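Local coordinates for protein glycosyl hydrolase (Rhizobium leguminosarum bv. trifolii, PDB 5NDX) that probably hydrolyses O-glycosidic bonds as a family 39 glycoside hydrolase, a bacterial orthologue of human alpha-L-iduronidase, at residues V15-R23 with I292-A301; I217-N225 with I238-V246. The protein carries 2 engineered substitutions. One frame throughout, in Å; residues are numbered along the deposited sequence.

Interaction 1 of 2, residues V15-R23 with I292-A301; sequences VRPFNRFWR and IEQHDRRIIA. With 8U8 ((2~{R},3~{S},4~{S},5~{R},6~{S})-6-(4-methyl-2-oxidanylidene-chromen-7-yl)oxy-3,4,5-tris(oxidanyl)oxane-2-carboxylic acid), chain N; SO4 (sulfate ion), chain B; SO4 (sulfate ion), chain K; SO4 (sulfate ion), chain E.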
loop_
_atom_site.group_PDB
_atom_site.type_symbol
_atom_site.label_atom_id
_atom_site.label_comp_id
_atom_site.label_asym_id
_atom_site.label_seq_id
_atom_site.Cartn_x
_atom_site.Cartn_y
_atom_site.Cartn_z
ATOM N N VAL A 15 -25.319 1.682 5.751
ATOM C CA VAL A 15 -25.749 0.754 4.718
ATOM C C VAL A 15 -25.178 -0.649 4.967
ATOM O O VAL A 15 -25.890 -1.623 4.814
ATOM C CB VAL A 15 -25.363 1.255 3.302
ATOM C CG1 VAL A 15 -25.743 0.241 2.220
ATOM C CG2 VAL A 15 -26.062 2.569 2.995
ATOM N N ARG A 16 -23.885 -0.737 5.309
ATOM C CA ARG A 16 -23.166 -1.975 5.520
ATOM C C ARG A 16 -21.774 -1.671 6.134
ATOM O O ARG A 16 -21.317 -0.525 6.112
ATOM C CB ARG A 16 -23.018 -2.738 4.188
ATOM C CG ARG A 16 -22.410 -1.943 3.062
ATOM C CD ARG A 16 -22.058 -2.838 1.863
ATOM N NE ARG A 16 -21.689 -1.943 0.785
ATOM C CZ ARG A 16 -20.457 -1.662 0.338
ATOM N NH1 ARG A 16 -19.375 -2.267 0.777
ATOM N NH2 ARG A 16 -20.353 -0.762 -0.610
ATOM N N PRO A 17 -21.100 -2.688 6.681
ATOM C CA PRO A 17 -19.716 -2.479 7.076
ATOM C C PRO A 17 -18.815 -2.164 5.869
ATOM O O PRO A 17 -19.155 -2.472 4.735
ATOM C CB PRO A 17 -19.300 -3.834 7.690
ATOM C CG PRO A 17 -20.585 -4.613 7.905
ATOM C CD PRO A 17 -21.513 -4.098 6.840
ATOM N N PHE A 18 -17.706 -1.493 6.135
ATOM C CA PHE A 18 -16.731 -1.158 5.113
ATOM C C PHE A 18 -15.390 -1.643 5.603
ATOM O O PHE A 18 -14.993 -1.303 6.709
ATOM C CB PHE A 18 -16.653 0.358 4.897
ATOM C CG PHE A 18 -15.782 0.728 3.760
ATOM C CD1 PHE A 18 -16.195 0.460 2.448
ATOM C CD2 PHE A 18 -14.508 1.237 3.986
ATOM C CE1 PHE A 18 -15.374 0.787 1.388
ATOM C CE2 PHE A 18 -13.699 1.561 2.931
ATOM C CZ PHE A 18 -14.118 1.317 1.632
ATOM N N ASN A 19 -14.703 -2.421 4.784
ATOM C CA ASN A 19 -13.341 -2.796 5.052
ATOM C C ASN A 19 -12.387 -2.132 4.076
ATOM O O ASN A 19 -12.679 -2.021 2.868
ATOM C CB ASN A 19 -13.188 -4.290 4.943
ATOM C CG ASN A 19 -13.844 -5.021 6.120
ATOM O OD1 ASN A 19 -15.009 -5.345 5.902
ATOM N N ARG A 20 -11.242 -1.726 4.612
ATOM C CA ARG A 20 -10.132 -1.225 3.798
ATOM C C ARG A 20 -9.339 -2.440 3.404
ATOM O O ARG A 20 -8.418 -2.852 4.091
ATOM C CB ARG A 20 -9.294 -0.189 4.570
ATOM C CG ARG A 20 -10.156 1.009 5.052
ATOM C CD ARG A 20 -9.416 1.966 5.988
ATOM N NE ARG A 20 -8.923 1.169 7.084
ATOM C CZ ARG A 20 -7.751 1.264 7.667
ATOM N NH1 ARG A 20 -6.859 2.217 7.373
ATOM N NH2 ARG A 20 -7.472 0.343 8.542
ATOM N N PHE A 21 -9.715 -3.027 2.266
ATOM C CA PHE A 21 -9.254 -4.331 1.869
ATOM C C PHE A 21 -7.984 -4.361 0.982
ATOM O O PHE A 21 -7.626 -5.418 0.465
ATOM C CB PHE A 21 -10.423 -5.073 1.177
ATOM C CG PHE A 21 -10.937 -4.393 -0.085
ATOM C CD1 PHE A 21 -10.274 -4.529 -1.288
ATOM C CD2 PHE A 21 -12.064 -3.594 -0.046
ATOM C CE1 PHE A 21 -10.733 -3.872 -2.433
ATOM C CE2 PHE A 21 -12.539 -2.923 -1.183
ATOM C CZ PHE A 21 -11.885 -3.079 -2.368
ATOM N N TRP A 22 -7.330 -3.217 0.801
ATOM C CA TRP A 22 -6.268 -2.998 -0.169
ATOM C C TRP A 22 -4.945 -2.673 0.513
ATOM O O TRP A 22 -4.055 -2.082 -0.123
ATOM C CB TRP A 22 -6.607 -1.803 -1.083
ATOM C CG TRP A 22 -6.897 -0.570 -0.246
ATOM C CD1 TRP A 22 -5.988 0.282 0.338
ATOM C CD2 TRP A 22 -8.182 -0.121 0.151
ATOM N NE1 TRP A 22 -6.651 1.260 1.019
ATOM C CE2 TRP A 22 -7.997 1.018 0.947
ATOM C CE3 TRP A 22 -9.485 -0.560 -0.118
ATOM C CZ2 TRP A 22 -9.071 1.733 1.493
ATOM C CZ3 TRP A 22 -10.548 0.138 0.420
ATOM C CH2 TRP A 22 -10.334 1.295 1.199
ATOM N N ARG A 23 -4.784 -3.065 1.773
ATOM C CA ARG A 23 -3.708 -2.495 2.604
ATOM C C ARG A 23 -2.458 -3.365 2.529
ATOM O O ARG A 23 -1.995 -3.959 3.504
ATOM C CB ARG A 23 -4.167 -2.236 4.028
ATOM C CG ARG A 23 -5.178 -1.089 4.180
ATOM C CD ARG A 23 -6.304 -1.339 5.197
ATOM N NE ARG A 23 -5.757 -1.597 6.351
ATOM C CZ ARG A 23 -5.981 -2.460 7.313
ATOM N NH1 ARG A 23 -7.027 -3.262 7.549
ATOM N NH2 ARG A 23 -5.038 -2.298 8.211
ATOM N N ILE A 292 -10.263 -0.105 -6.731
ATOM C CA ILE A 292 -10.835 -0.364 -5.428
ATOM C C ILE A 292 -12.339 -0.166 -5.415
ATOM O O ILE A 292 -13.092 -1.050 -4.945
ATOM C CB ILE A 292 -10.127 0.472 -4.344
ATOM C CG1 ILE A 292 -8.725 -0.143 -4.109
ATOM C CG2 ILE A 292 -10.987 0.564 -3.081
ATOM C CD1 ILE A 292 -7.713 0.766 -3.425
ATOM N N GLU A 293 -12.806 0.972 -5.939
ATOM C CA GLU A 293 -14.230 1.232 -5.884
ATOM C C GLU A 293 -15.044 0.203 -6.696
ATOM O O GLU A 293 -16.145 -0.193 -6.284
ATOM C CB GLU A 293 -14.530 2.662 -6.313
ATOM C CG GLU A 293 -15.975 3.077 -6.126
ATOM C CD GLU A 293 -16.909 2.730 -7.281
ATOM O OE1 GLU A 293 -16.453 2.407 -8.394
ATOM O OE2 GLU A 293 -18.140 2.847 -7.053
ATOM N N GLN A 294 -14.515 -0.217 -7.836
ATOM C CA GLN A 294 -15.143 -1.255 -8.630
ATOM C C GLN A 294 -15.255 -2.594 -7.867
ATOM O O GLN A 294 -16.277 -3.284 -7.956
ATOM C CB GLN A 294 -14.377 -1.494 -9.943
ATOM C CG GLN A 294 -14.506 -0.380 -10.965
ATOM C CD GLN A 294 -13.442 -0.462 -12.064
ATOM O OE1 GLN A 294 -12.463 -1.172 -11.967
ATOM N NE2 GLN A 294 -13.605 0.328 -13.065
ATOM N N HIS A 295 -14.201 -2.985 -7.169
ATOM C CA HIS A 295 -14.279 -4.188 -6.353
ATOM C C HIS A 295 -15.335 -4.037 -5.236
ATOM O O HIS A 295 -16.102 -4.965 -4.972
ATOM C CB HIS A 295 -12.914 -4.531 -5.748
ATOM C CG HIS A 295 -12.009 -5.218 -6.700
ATOM N ND1 HIS A 295 -11.354 -4.546 -7.709
ATOM C CD2 HIS A 295 -11.644 -6.525 -6.803
ATOM C CE1 HIS A 295 -10.643 -5.415 -8.413
ATOM N NE2 HIS A 295 -10.795 -6.619 -7.878
ATOM N N ASP A 296 -15.376 -2.878 -4.595
ATOM C CA ASP A 296 -16.345 -2.645 -3.546
ATOM C C ASP A 296 -17.797 -2.693 -4.088
ATOM O O ASP A 296 -18.653 -3.376 -3.512
ATOM C CB ASP A 296 -16.086 -1.317 -2.830
ATOM C CG ASP A 296 -16.957 -1.146 -1.589
ATOM O OD1 ASP A 296 -16.835 -1.903 -0.591
ATOM O OD2 ASP A 296 -17.758 -0.230 -1.622
ATOM N N ARG A 297 -18.048 -2.001 -5.184
ATOM C CA ARG A 297 -19.386 -1.877 -5.721
ATOM C C ARG A 297 -19.871 -3.158 -6.469
ATOM O O ARG A 297 -21.026 -3.509 -6.379
ATOM C CB ARG A 297 -19.453 -0.666 -6.622
ATOM C CG ARG A 297 -20.780 -0.488 -7.376
ATOM C CD ARG A 297 -20.858 0.850 -8.083
ATOM N NE ARG A 297 -19.580 1.162 -8.758
ATOM C CZ ARG A 297 -19.185 0.695 -9.940
ATOM N NH1 ARG A 297 -19.988 -0.045 -10.690
ATOM N NH2 ARG A 297 -17.987 1.008 -10.392
ATOM N N ARG A 298 -19.003 -3.838 -7.185
ATOM C CA ARG A 298 -19.388 -4.957 -8.045
ATOM C C ARG A 298 -19.168 -6.327 -7.423
ATOM O O ARG A 298 -19.774 -7.308 -7.887
ATOM C CB ARG A 298 -18.631 -4.896 -9.385
ATOM C CG ARG A 298 -18.945 -3.633 -10.187
ATOM C CD ARG A 298 -18.267 -3.591 -11.578
ATOM N NE ARG A 298 -18.653 -4.779 -12.322
ATOM C CZ ARG A 298 -17.939 -5.420 -13.242
ATOM N NH1 ARG A 298 -16.763 -4.997 -13.663
ATOM N NH2 ARG A 298 -18.400 -6.546 -13.735
ATOM N N ILE A 299 -18.274 -6.438 -6.425
ATOM C CA ILE A 299 -18.038 -7.720 -5.803
ATOM C C ILE A 299 -18.567 -7.759 -4.342
ATOM O O ILE A 299 -19.362 -8.642 -3.998
ATOM C CB ILE A 299 -16.573 -8.187 -5.894
ATOM C CG1 ILE A 299 -16.114 -8.232 -7.354
ATOM C CG2 ILE A 299 -16.449 -9.611 -5.344
ATOM C CD1 ILE A 299 -14.669 -8.696 -7.545
ATOM N N ILE A 300 -18.142 -6.812 -3.517
ATOM C CA ILE A 300 -18.366 -6.880 -2.084
ATOM C C ILE A 300 -19.787 -6.495 -1.733
ATOM O O ILE A 300 -20.443 -7.248 -1.053
ATOM C CB ILE A 300 -17.377 -6.017 -1.317
ATOM C CG1 ILE A 300 -15.966 -6.552 -1.557
ATOM C CG2 ILE A 300 -17.716 -5.998 0.178
ATOM C CD1 ILE A 300 -14.872 -5.646 -1.066
ATOM N N ALA A 301 -20.260 -5.346 -2.206
ATOM C CA ALA A 301 -21.579 -4.889 -1.875
ATOM C C ALA A 301 -22.703 -5.874 -2.241
ATOM O O ALA A 301 -23.527 -6.133 -1.398
ATOM C CB ALA A 301 -21.871 -3.542 -2.473
HETATM C C15 8U8 N . -4.296 -13.266 2.288
HETATM C C13 8U8 N . -5.439 -12.996 3.045
HETATM C C14 8U8 N . -6.413 -13.973 3.207
HETATM C C16 8U8 N . -7.510 -13.733 4.023
HETATM O O9 8U8 N . -8.386 -14.584 4.111
HETATM O O8 8U8 N . -7.681 -12.518 4.609
HETATM C C11 8U8 N . -6.721 -11.575 4.504
HETATM C C10 8U8 N . -6.942 -10.423 5.217
HETATM C C12 8U8 N . -5.593 -11.782 3.722
HETATM C C7 8U8 N . -4.645 -10.760 3.683
HETATM C C8 8U8 N . -4.870 -9.587 4.395
HETATM C C9 8U8 N . -6.012 -9.407 5.178
HETATM O O2 8U8 N . -6.175 -8.236 5.876
HETATM C C5 8U8 N . -7.079 -8.216 7.012
HETATM O O1 8U8 N . -8.331 -7.911 6.374
HETATM C C1 8U8 N . -9.483 -7.663 7.212
HETATM C C6 8U8 N . -9.889 -8.940 8.029
HETATM O O7 8U8 N . -9.576 -10.064 7.588
HETATM O O6 8U8 N . -10.453 -8.749 9.117
HETATM C C2 8U8 N . -9.105 -6.492 8.117
HETATM O O5 8U8 N . -10.199 -6.107 9.005
HETATM C C3 8U8 N . -7.837 -6.841 8.931
HETATM O O4 8U8 N . -7.484 -5.705 9.676
HETATM C C4 8U8 N . -6.680 -7.159 7.982
HETATM O O3 8U8 N . -5.518 -7.590 8.694
HETATM S S SO4 B . -10.346 -2.514 8.044
HETATM O O1 SO4 B . -11.661 -1.976 7.650
HETATM O O2 SO4 B . -9.555 -1.448 8.715
HETATM O O3 SO4 B . -9.618 -3.141 6.913
HETATM O O4 SO4 B . -10.587 -3.595 9.036
HETATM S S SO4 K . -23.791 0.041 -1.151
HETATM O O1 SO4 K . -24.581 1.304 -0.976
HETATM O O2 SO4 K . -24.563 -1.002 -1.892
HETATM O O3 SO4 K . -23.447 -0.539 0.166
HETATM O O4 SO4 K . -22.538 0.390 -1.872
HETATM S S SO4 E . -23.526 -1.208 -10.150
HETATM O O1 SO4 E . -23.925 0.019 -10.871
HETATM O O2 SO4 E . -23.825 -1.041 -8.705
HETATM O O3 SO4 E . -24.280 -2.364 -10.692
HETATM O O4 SO4 E . -22.089 -1.465 -10.375
HETATM O O HOH W 1 -15.283 -2.706 1.474
#

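Interaction 2 of 2, residues I217-N225 with I238-V246; sequences ISIHEKGVN and IVDRTLLVV. With 8U8 ((2~{R},3~{S},4~{S},5~{R},6~{S})-6-(4-methyl-2-oxidanylidene-chromen-7-yl)oxy-3,4,5-tris(oxidanyl)oxane-2-carboxylic acid), chain M.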
loop_
_atom_site.group_PDB
_atom_site.type_symbol
_atom_site.label_atom_id
_atom_site.label_comp_id
_atom_site.label_asym_id
_atom_site.label_seq_id
_atom_site.Cartn_x
_atom_site.Cartn_y
_atom_site.Cartn_z
ATOM N N ILE A 217 -8.308 -18.322 -1.552
ATOM C CA ILE A 217 -7.905 -18.511 -2.913
ATOM C C ILE A 217 -7.286 -17.224 -3.459
ATOM O O ILE A 217 -7.925 -16.176 -3.447
ATOM C CB ILE A 217 -9.123 -18.945 -3.749
ATOM C CG1 ILE A 217 -9.621 -20.313 -3.244
ATOM C CG2 ILE A 217 -8.738 -19.063 -5.211
ATOM C CD1 ILE A 217 -11.037 -20.617 -3.642
ATOM N N SER A 218 -6.056 -17.313 -3.967
ATOM C CA SER A 218 -5.372 -16.151 -4.481
ATOM C C SER A 218 -5.007 -16.286 -5.948
ATOM O O SER A 218 -4.524 -17.341 -6.386
ATOM C CB SER A 218 -4.126 -15.826 -3.659
ATOM O OG SER A 218 -3.221 -16.878 -3.699
ATOM N N ILE A 219 -5.219 -15.197 -6.678
ATOM C CA ILE A 219 -4.803 -15.037 -8.062
ATOM C C ILE A 219 -4.217 -13.641 -8.277
ATOM O O ILE A 219 -4.425 -12.775 -7.419
ATOM C CB ILE A 219 -6.010 -15.205 -9.006
ATOM C CG1 ILE A 219 -7.127 -14.234 -8.678
ATOM C CG2 ILE A 219 -6.554 -16.628 -8.916
ATOM C CD1 ILE A 219 -8.296 -14.349 -9.641
ATOM N N HIS A 220 -3.476 -13.430 -9.378
ATOM C CA HIS A 220 -3.159 -12.088 -9.844
ATOM C C HIS A 220 -4.018 -11.774 -11.070
ATOM O O HIS A 220 -4.052 -12.541 -12.023
ATOM C CB HIS A 220 -1.748 -11.821 -10.420
ATOM C CG HIS A 220 -0.649 -12.610 -9.863
ATOM N ND1 HIS A 220 -0.622 -13.043 -8.563
ATOM C CD2 HIS A 220 0.522 -12.983 -10.418
ATOM C CE1 HIS A 220 0.522 -13.640 -8.322
ATOM N NE2 HIS A 220 1.212 -13.664 -9.443
ATOM N N GLU A 221 -4.598 -10.606 -11.056
ATOM C CA GLU A 221 -5.329 -10.072 -12.202
ATOM C C GLU A 221 -4.972 -8.595 -12.320
ATOM O O GLU A 221 -5.152 -7.817 -11.370
ATOM C CB GLU A 221 -6.844 -10.260 -12.046
ATOM C CG GLU A 221 -7.350 -11.714 -11.998
ATOM C CD GLU A 221 -7.127 -12.491 -13.304
ATOM O OE1 GLU A 221 -6.660 -11.879 -14.316
ATOM O OE2 GLU A 221 -7.396 -13.735 -13.316
ATOM N N LYS A 222 -4.469 -8.234 -13.482
ATOM C CA LYS A 222 -3.965 -6.909 -13.791
ATOM C C LYS A 222 -4.703 -6.280 -14.935
ATOM O O LYS A 222 -5.385 -6.945 -15.713
ATOM C CB LYS A 222 -2.469 -6.987 -14.086
ATOM C CG LYS A 222 -1.732 -7.663 -12.943
ATOM C CD LYS A 222 -0.260 -7.285 -12.865
ATOM C CE LYS A 222 0.570 -8.145 -11.884
ATOM N NZ LYS A 222 1.757 -7.404 -11.324
ATOM N N GLY A 223 -4.589 -4.969 -15.022
ATOM C CA GLY A 223 -5.426 -4.211 -15.947
ATOM C C GLY A 223 -5.130 -4.354 -17.436
ATOM O O GLY A 223 -6.023 -4.271 -18.260
ATOM N N VAL A 224 -3.878 -4.544 -17.781
ATOM C CA VAL A 224 -3.494 -4.649 -19.192
ATOM C C VAL A 224 -2.091 -5.254 -19.278
ATOM O O VAL A 224 -1.299 -5.206 -18.336
ATOM C CB VAL A 224 -3.577 -3.296 -19.964
ATOM C CG1 VAL A 224 -2.488 -2.333 -19.504
ATOM C CG2 VAL A 224 -3.543 -3.485 -21.486
ATOM N N ASN A 225 -1.846 -5.868 -20.417
ATOM C CA ASN A 225 -0.619 -6.536 -20.725
ATOM C C ASN A 225 0.604 -5.623 -20.679
ATOM O O ASN A 225 0.494 -4.426 -20.890
ATOM C CB ASN A 225 -0.740 -7.147 -22.154
ATOM C CG ASN A 225 0.214 -8.292 -22.368
ATOM O OD1 ASN A 225 0.720 -8.925 -21.398
ATOM N ND2 ASN A 225 0.459 -8.610 -23.649
ATOM N N ILE A 238 -10.645 -6.558 -14.672
ATOM C CA ILE A 238 -10.039 -7.197 -13.516
ATOM C C ILE A 238 -11.139 -7.847 -12.681
ATOM O O ILE A 238 -11.038 -8.998 -12.317
ATOM C CB ILE A 238 -9.221 -6.213 -12.652
ATOM C CG1 ILE A 238 -7.995 -5.699 -13.435
ATOM C CG2 ILE A 238 -8.785 -6.874 -11.346
ATOM C CD1 ILE A 238 -7.312 -4.488 -12.777
ATOM N N VAL A 239 -12.179 -7.092 -12.385
ATOM C CA VAL A 239 -13.345 -7.608 -11.682
ATOM C C VAL A 239 -14.074 -8.700 -12.518
ATOM O O VAL A 239 -14.513 -9.705 -11.960
ATOM C CB VAL A 239 -14.324 -6.489 -11.338
ATOM C CG1 VAL A 239 -15.674 -7.069 -10.905
ATOM C CG2 VAL A 239 -13.731 -5.629 -10.243
ATOM N N ASP A 240 -14.185 -8.511 -13.825
ATOM C CA ASP A 240 -14.830 -9.519 -14.681
ATOM C C ASP A 240 -14.092 -10.853 -14.591
ATOM O O ASP A 240 -14.732 -11.905 -14.403
ATOM C CB ASP A 240 -14.908 -9.084 -16.155
ATOM C CG ASP A 240 -15.738 -7.839 -16.353
ATOM O OD1 ASP A 240 -16.581 -7.518 -15.489
ATOM O OD2 ASP A 240 -15.525 -7.151 -17.371
ATOM N N ARG A 241 -12.768 -10.829 -14.709
ATOM C CA ARG A 241 -12.041 -12.086 -14.652
ATOM C C ARG A 241 -12.084 -12.723 -13.274
ATOM O O ARG A 241 -12.126 -13.946 -13.181
ATOM C CB ARG A 241 -10.623 -11.977 -15.212
ATOM C CG ARG A 241 -10.605 -11.609 -16.718
ATOM C CD ARG A 241 -9.215 -11.826 -17.293
ATOM N NE ARG A 241 -8.225 -11.114 -16.497
ATOM C CZ ARG A 241 -7.972 -9.820 -16.612
ATOM N NH1 ARG A 241 -8.607 -9.092 -17.518
ATOM N NH2 ARG A 241 -7.049 -9.256 -15.821
ATOM N N THR A 242 -12.116 -11.914 -12.213
ATOM C CA THR A 242 -12.233 -12.435 -10.848
ATOM C C THR A 242 -13.573 -13.159 -10.649
ATOM O O THR A 242 -13.622 -14.232 -10.039
ATOM C CB THR A 242 -12.035 -11.307 -9.796
ATOM O OG1 THR A 242 -10.768 -10.680 -10.042
ATOM C CG2 THR A 242 -12.070 -11.858 -8.358
ATOM N N LEU A 243 -14.642 -12.569 -11.164
ATOM C CA LEU A 243 -15.968 -13.159 -11.078
ATOM C C LEU A 243 -16.095 -14.416 -11.963
ATOM O O LEU A 243 -16.823 -15.327 -11.602
ATOM C CB LEU A 243 -17.053 -12.142 -11.414
ATOM C CG LEU A 243 -17.252 -11.018 -10.395
ATOM C CD1 LEU A 243 -18.321 -10.060 -10.892
ATOM C CD2 LEU A 243 -17.617 -11.562 -9.036
ATOM N N LEU A 244 -15.362 -14.460 -13.078
ATOM C CA LEU A 244 -15.277 -15.660 -13.910
ATOM C C LEU A 244 -14.662 -16.786 -13.114
ATOM O O LEU A 244 -15.102 -17.918 -13.195
ATOM C CB LEU A 244 -14.417 -15.412 -15.145
ATOM C CG LEU A 244 -14.521 -16.416 -16.273
ATOM C CD1 LEU A 244 -15.890 -16.278 -16.927
ATOM C CD2 LEU A 244 -13.441 -16.129 -17.313
ATOM N N VAL A 245 -13.621 -16.481 -12.362
ATOM C CA VAL A 245 -12.944 -17.508 -11.531
ATOM C C VAL A 245 -13.910 -17.991 -10.454
ATOM O O VAL A 245 -14.060 -19.199 -10.197
ATOM C CB VAL A 245 -11.629 -16.978 -10.915
ATOM C CG1 VAL A 245 -11.003 -17.964 -9.936
ATOM C CG2 VAL A 245 -10.641 -16.627 -12.011
ATOM N N VAL A 246 -14.583 -17.059 -9.831
ATOM C CA VAL A 246 -15.591 -17.424 -8.846
ATOM C C VAL A 246 -16.686 -18.329 -9.497
ATOM O O VAL A 246 -17.052 -19.339 -8.918
ATOM C CB VAL A 246 -16.180 -16.174 -8.155
ATOM C CG1 VAL A 246 -17.383 -16.529 -7.279
ATOM C CG2 VAL A 246 -15.121 -15.493 -7.287
HETATM C C15 8U8 M . 6.218 -14.419 -17.413
HETATM C C13 8U8 M . 4.873 -14.158 -17.068
HETATM C C14 8U8 M . 3.862 -14.782 -17.804
HETATM C C16 8U8 M . 2.519 -14.582 -17.470
HETATM O O9 8U8 M . 1.686 -15.139 -18.183
HETATM O O8 8U8 M . 2.156 -13.756 -16.425
HETATM C C11 8U8 M . 3.122 -13.220 -15.610
HETATM C C10 8U8 M . 2.726 -12.501 -14.477
HETATM C C12 8U8 M . 4.495 -13.404 -15.931
HETATM C C7 8U8 M . 5.448 -12.862 -15.047
HETATM C C8 8U8 M . 5.047 -12.149 -13.913
HETATM C C9 8U8 M . 3.687 -11.950 -13.622
HETATM O O2 8U8 M . 3.243 -11.284 -12.497
HETATM C C5 8U8 M . 4.020 -10.248 -11.779
HETATM O O1 8U8 M . 4.531 -9.309 -12.738
HETATM C C1 8U8 M . 5.543 -8.463 -12.346
HETATM C C6 8U8 M . 5.180 -7.248 -12.985
HETATM O O7 8U8 M . 6.099 -6.479 -13.240
HETATM O O6 8U8 M . 3.991 -7.078 -13.189
HETATM C C2 8U8 M . 5.630 -8.121 -10.827
HETATM O O5 8U8 M . 4.605 -7.156 -10.508
HETATM C C3 8U8 M . 5.567 -9.401 -9.884
HETATM O O4 8U8 M . 6.788 -9.580 -9.254
HETATM C C4 8U8 M . 5.164 -10.685 -10.677
HETATM O O3 8U8 M . 4.792 -11.736 -9.696
HETATM O O HOH W 2 -8.077 -6.200 -17.391
#

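Interaction 1 of 2, residues V15-R23 with I292-A301
R16 and D296 form the salt bridge of this contact, the guanidinium gripping the carboxylate end-on: NH1 of R16 reaches OD1 of D296 at 2.9 Å, and NH2 of R16 reaches OD2 of D296 at 2.8 Å with an N-H...O angle of 175°. Both oxygens lie near the guanidinium plane, yet the two planes are turned 39° apart, so R16 NH2 meets OD2 of D296 from above the carboxylate. CB of A301 lies over one guanidinium face, 3.6 Å from R16 NE, while a sulfate, probably from the crystallisation liquor, sits at the edge. Water 1 donates to D296 OD1 and to N19 O. In the TIM barrel, helix 282-300 here packs on the loop leading into strand 24-27, with L398 of the neighbouring beta sheet also touching D296. The apolar part rests on two CH-pi contacts: CD1 of I300 stands 4.0 Å from the F21 ring centroid, and CD1 of I292 lies over the five-membered ring of W22. The second branch of I292, CG2, touches CE3 of W22 at 3.5 Å. F21 holds CG between its backbone N and carbonyl carbon (chi1 61°), which turns the ring to the helix, where CZ approaches I292 O in the ring plane at 3.5 Å.

Interaction 2 of 2, residues I217-N225 with I238-V246
I219 meets V245 through their branch ends, CD1 of I219 lying 4.0 Å from CG2 of V245 as the two side chains run past each other in opposite directions. This is a beta-alpha unit of the TIM barrel: strand 216-219 ends here, and the helix that follows it, 235-252, packs against it, with F192 of helix 190-200 touching both I219 and V245. Next, E221 bends at chi2 (-65°) and offers OE1 to R241, whose NE and NH2 grip this one oxygen side-on. NE of R241 stands 2.8 Å from OE1 of E221, and both donors come from the same face of a carboxylate turned 59° from the guanidinium plane. The other oxygen, OE2 of E221, is hydrogen-bonded to T187. At K222 the backbone and side chain serve different partners: O of K222 accepts from NH2 of R241 at 2.8 Å, whereas NZ of K222 reaches O6 of the bound 8U8 at 2.9 Å and forms salt bridges with D267 and E265. A leucine in place of R241 would probably leave the buried E221 OE1 without its charged mate and the K222 carbonyl without this donor. At G223, the backbone N is approached by CD1 of I238 at 3.6 Å, and O of G223 accepts from water 2, which in turn accepts from NH1 of R241.

The centres of interactions 1 and 2 lie about 16 Å apart, and both belong to the TIM-barrel part of the chain. In sequence order the segments run 15-23, 217-225, 238-246 and 292-301, which nests interaction 2 inside the loop closed by interaction 1. They join where helices 235-252 and 282-300 pack side by side: R298 NH2 forms a salt bridge with D240 OD1 at 2.7 Å, and V239 packs against H295, R298 and I299. Strands 24-27 and 216-219 lie in the same parallel sheet. Each contact also carries a residue bound to a different 8U8 molecule, R23 in one and K222 in the other, so the segments that pack on two neighbouring barrel helices each contribute to a separate ligand-binding region.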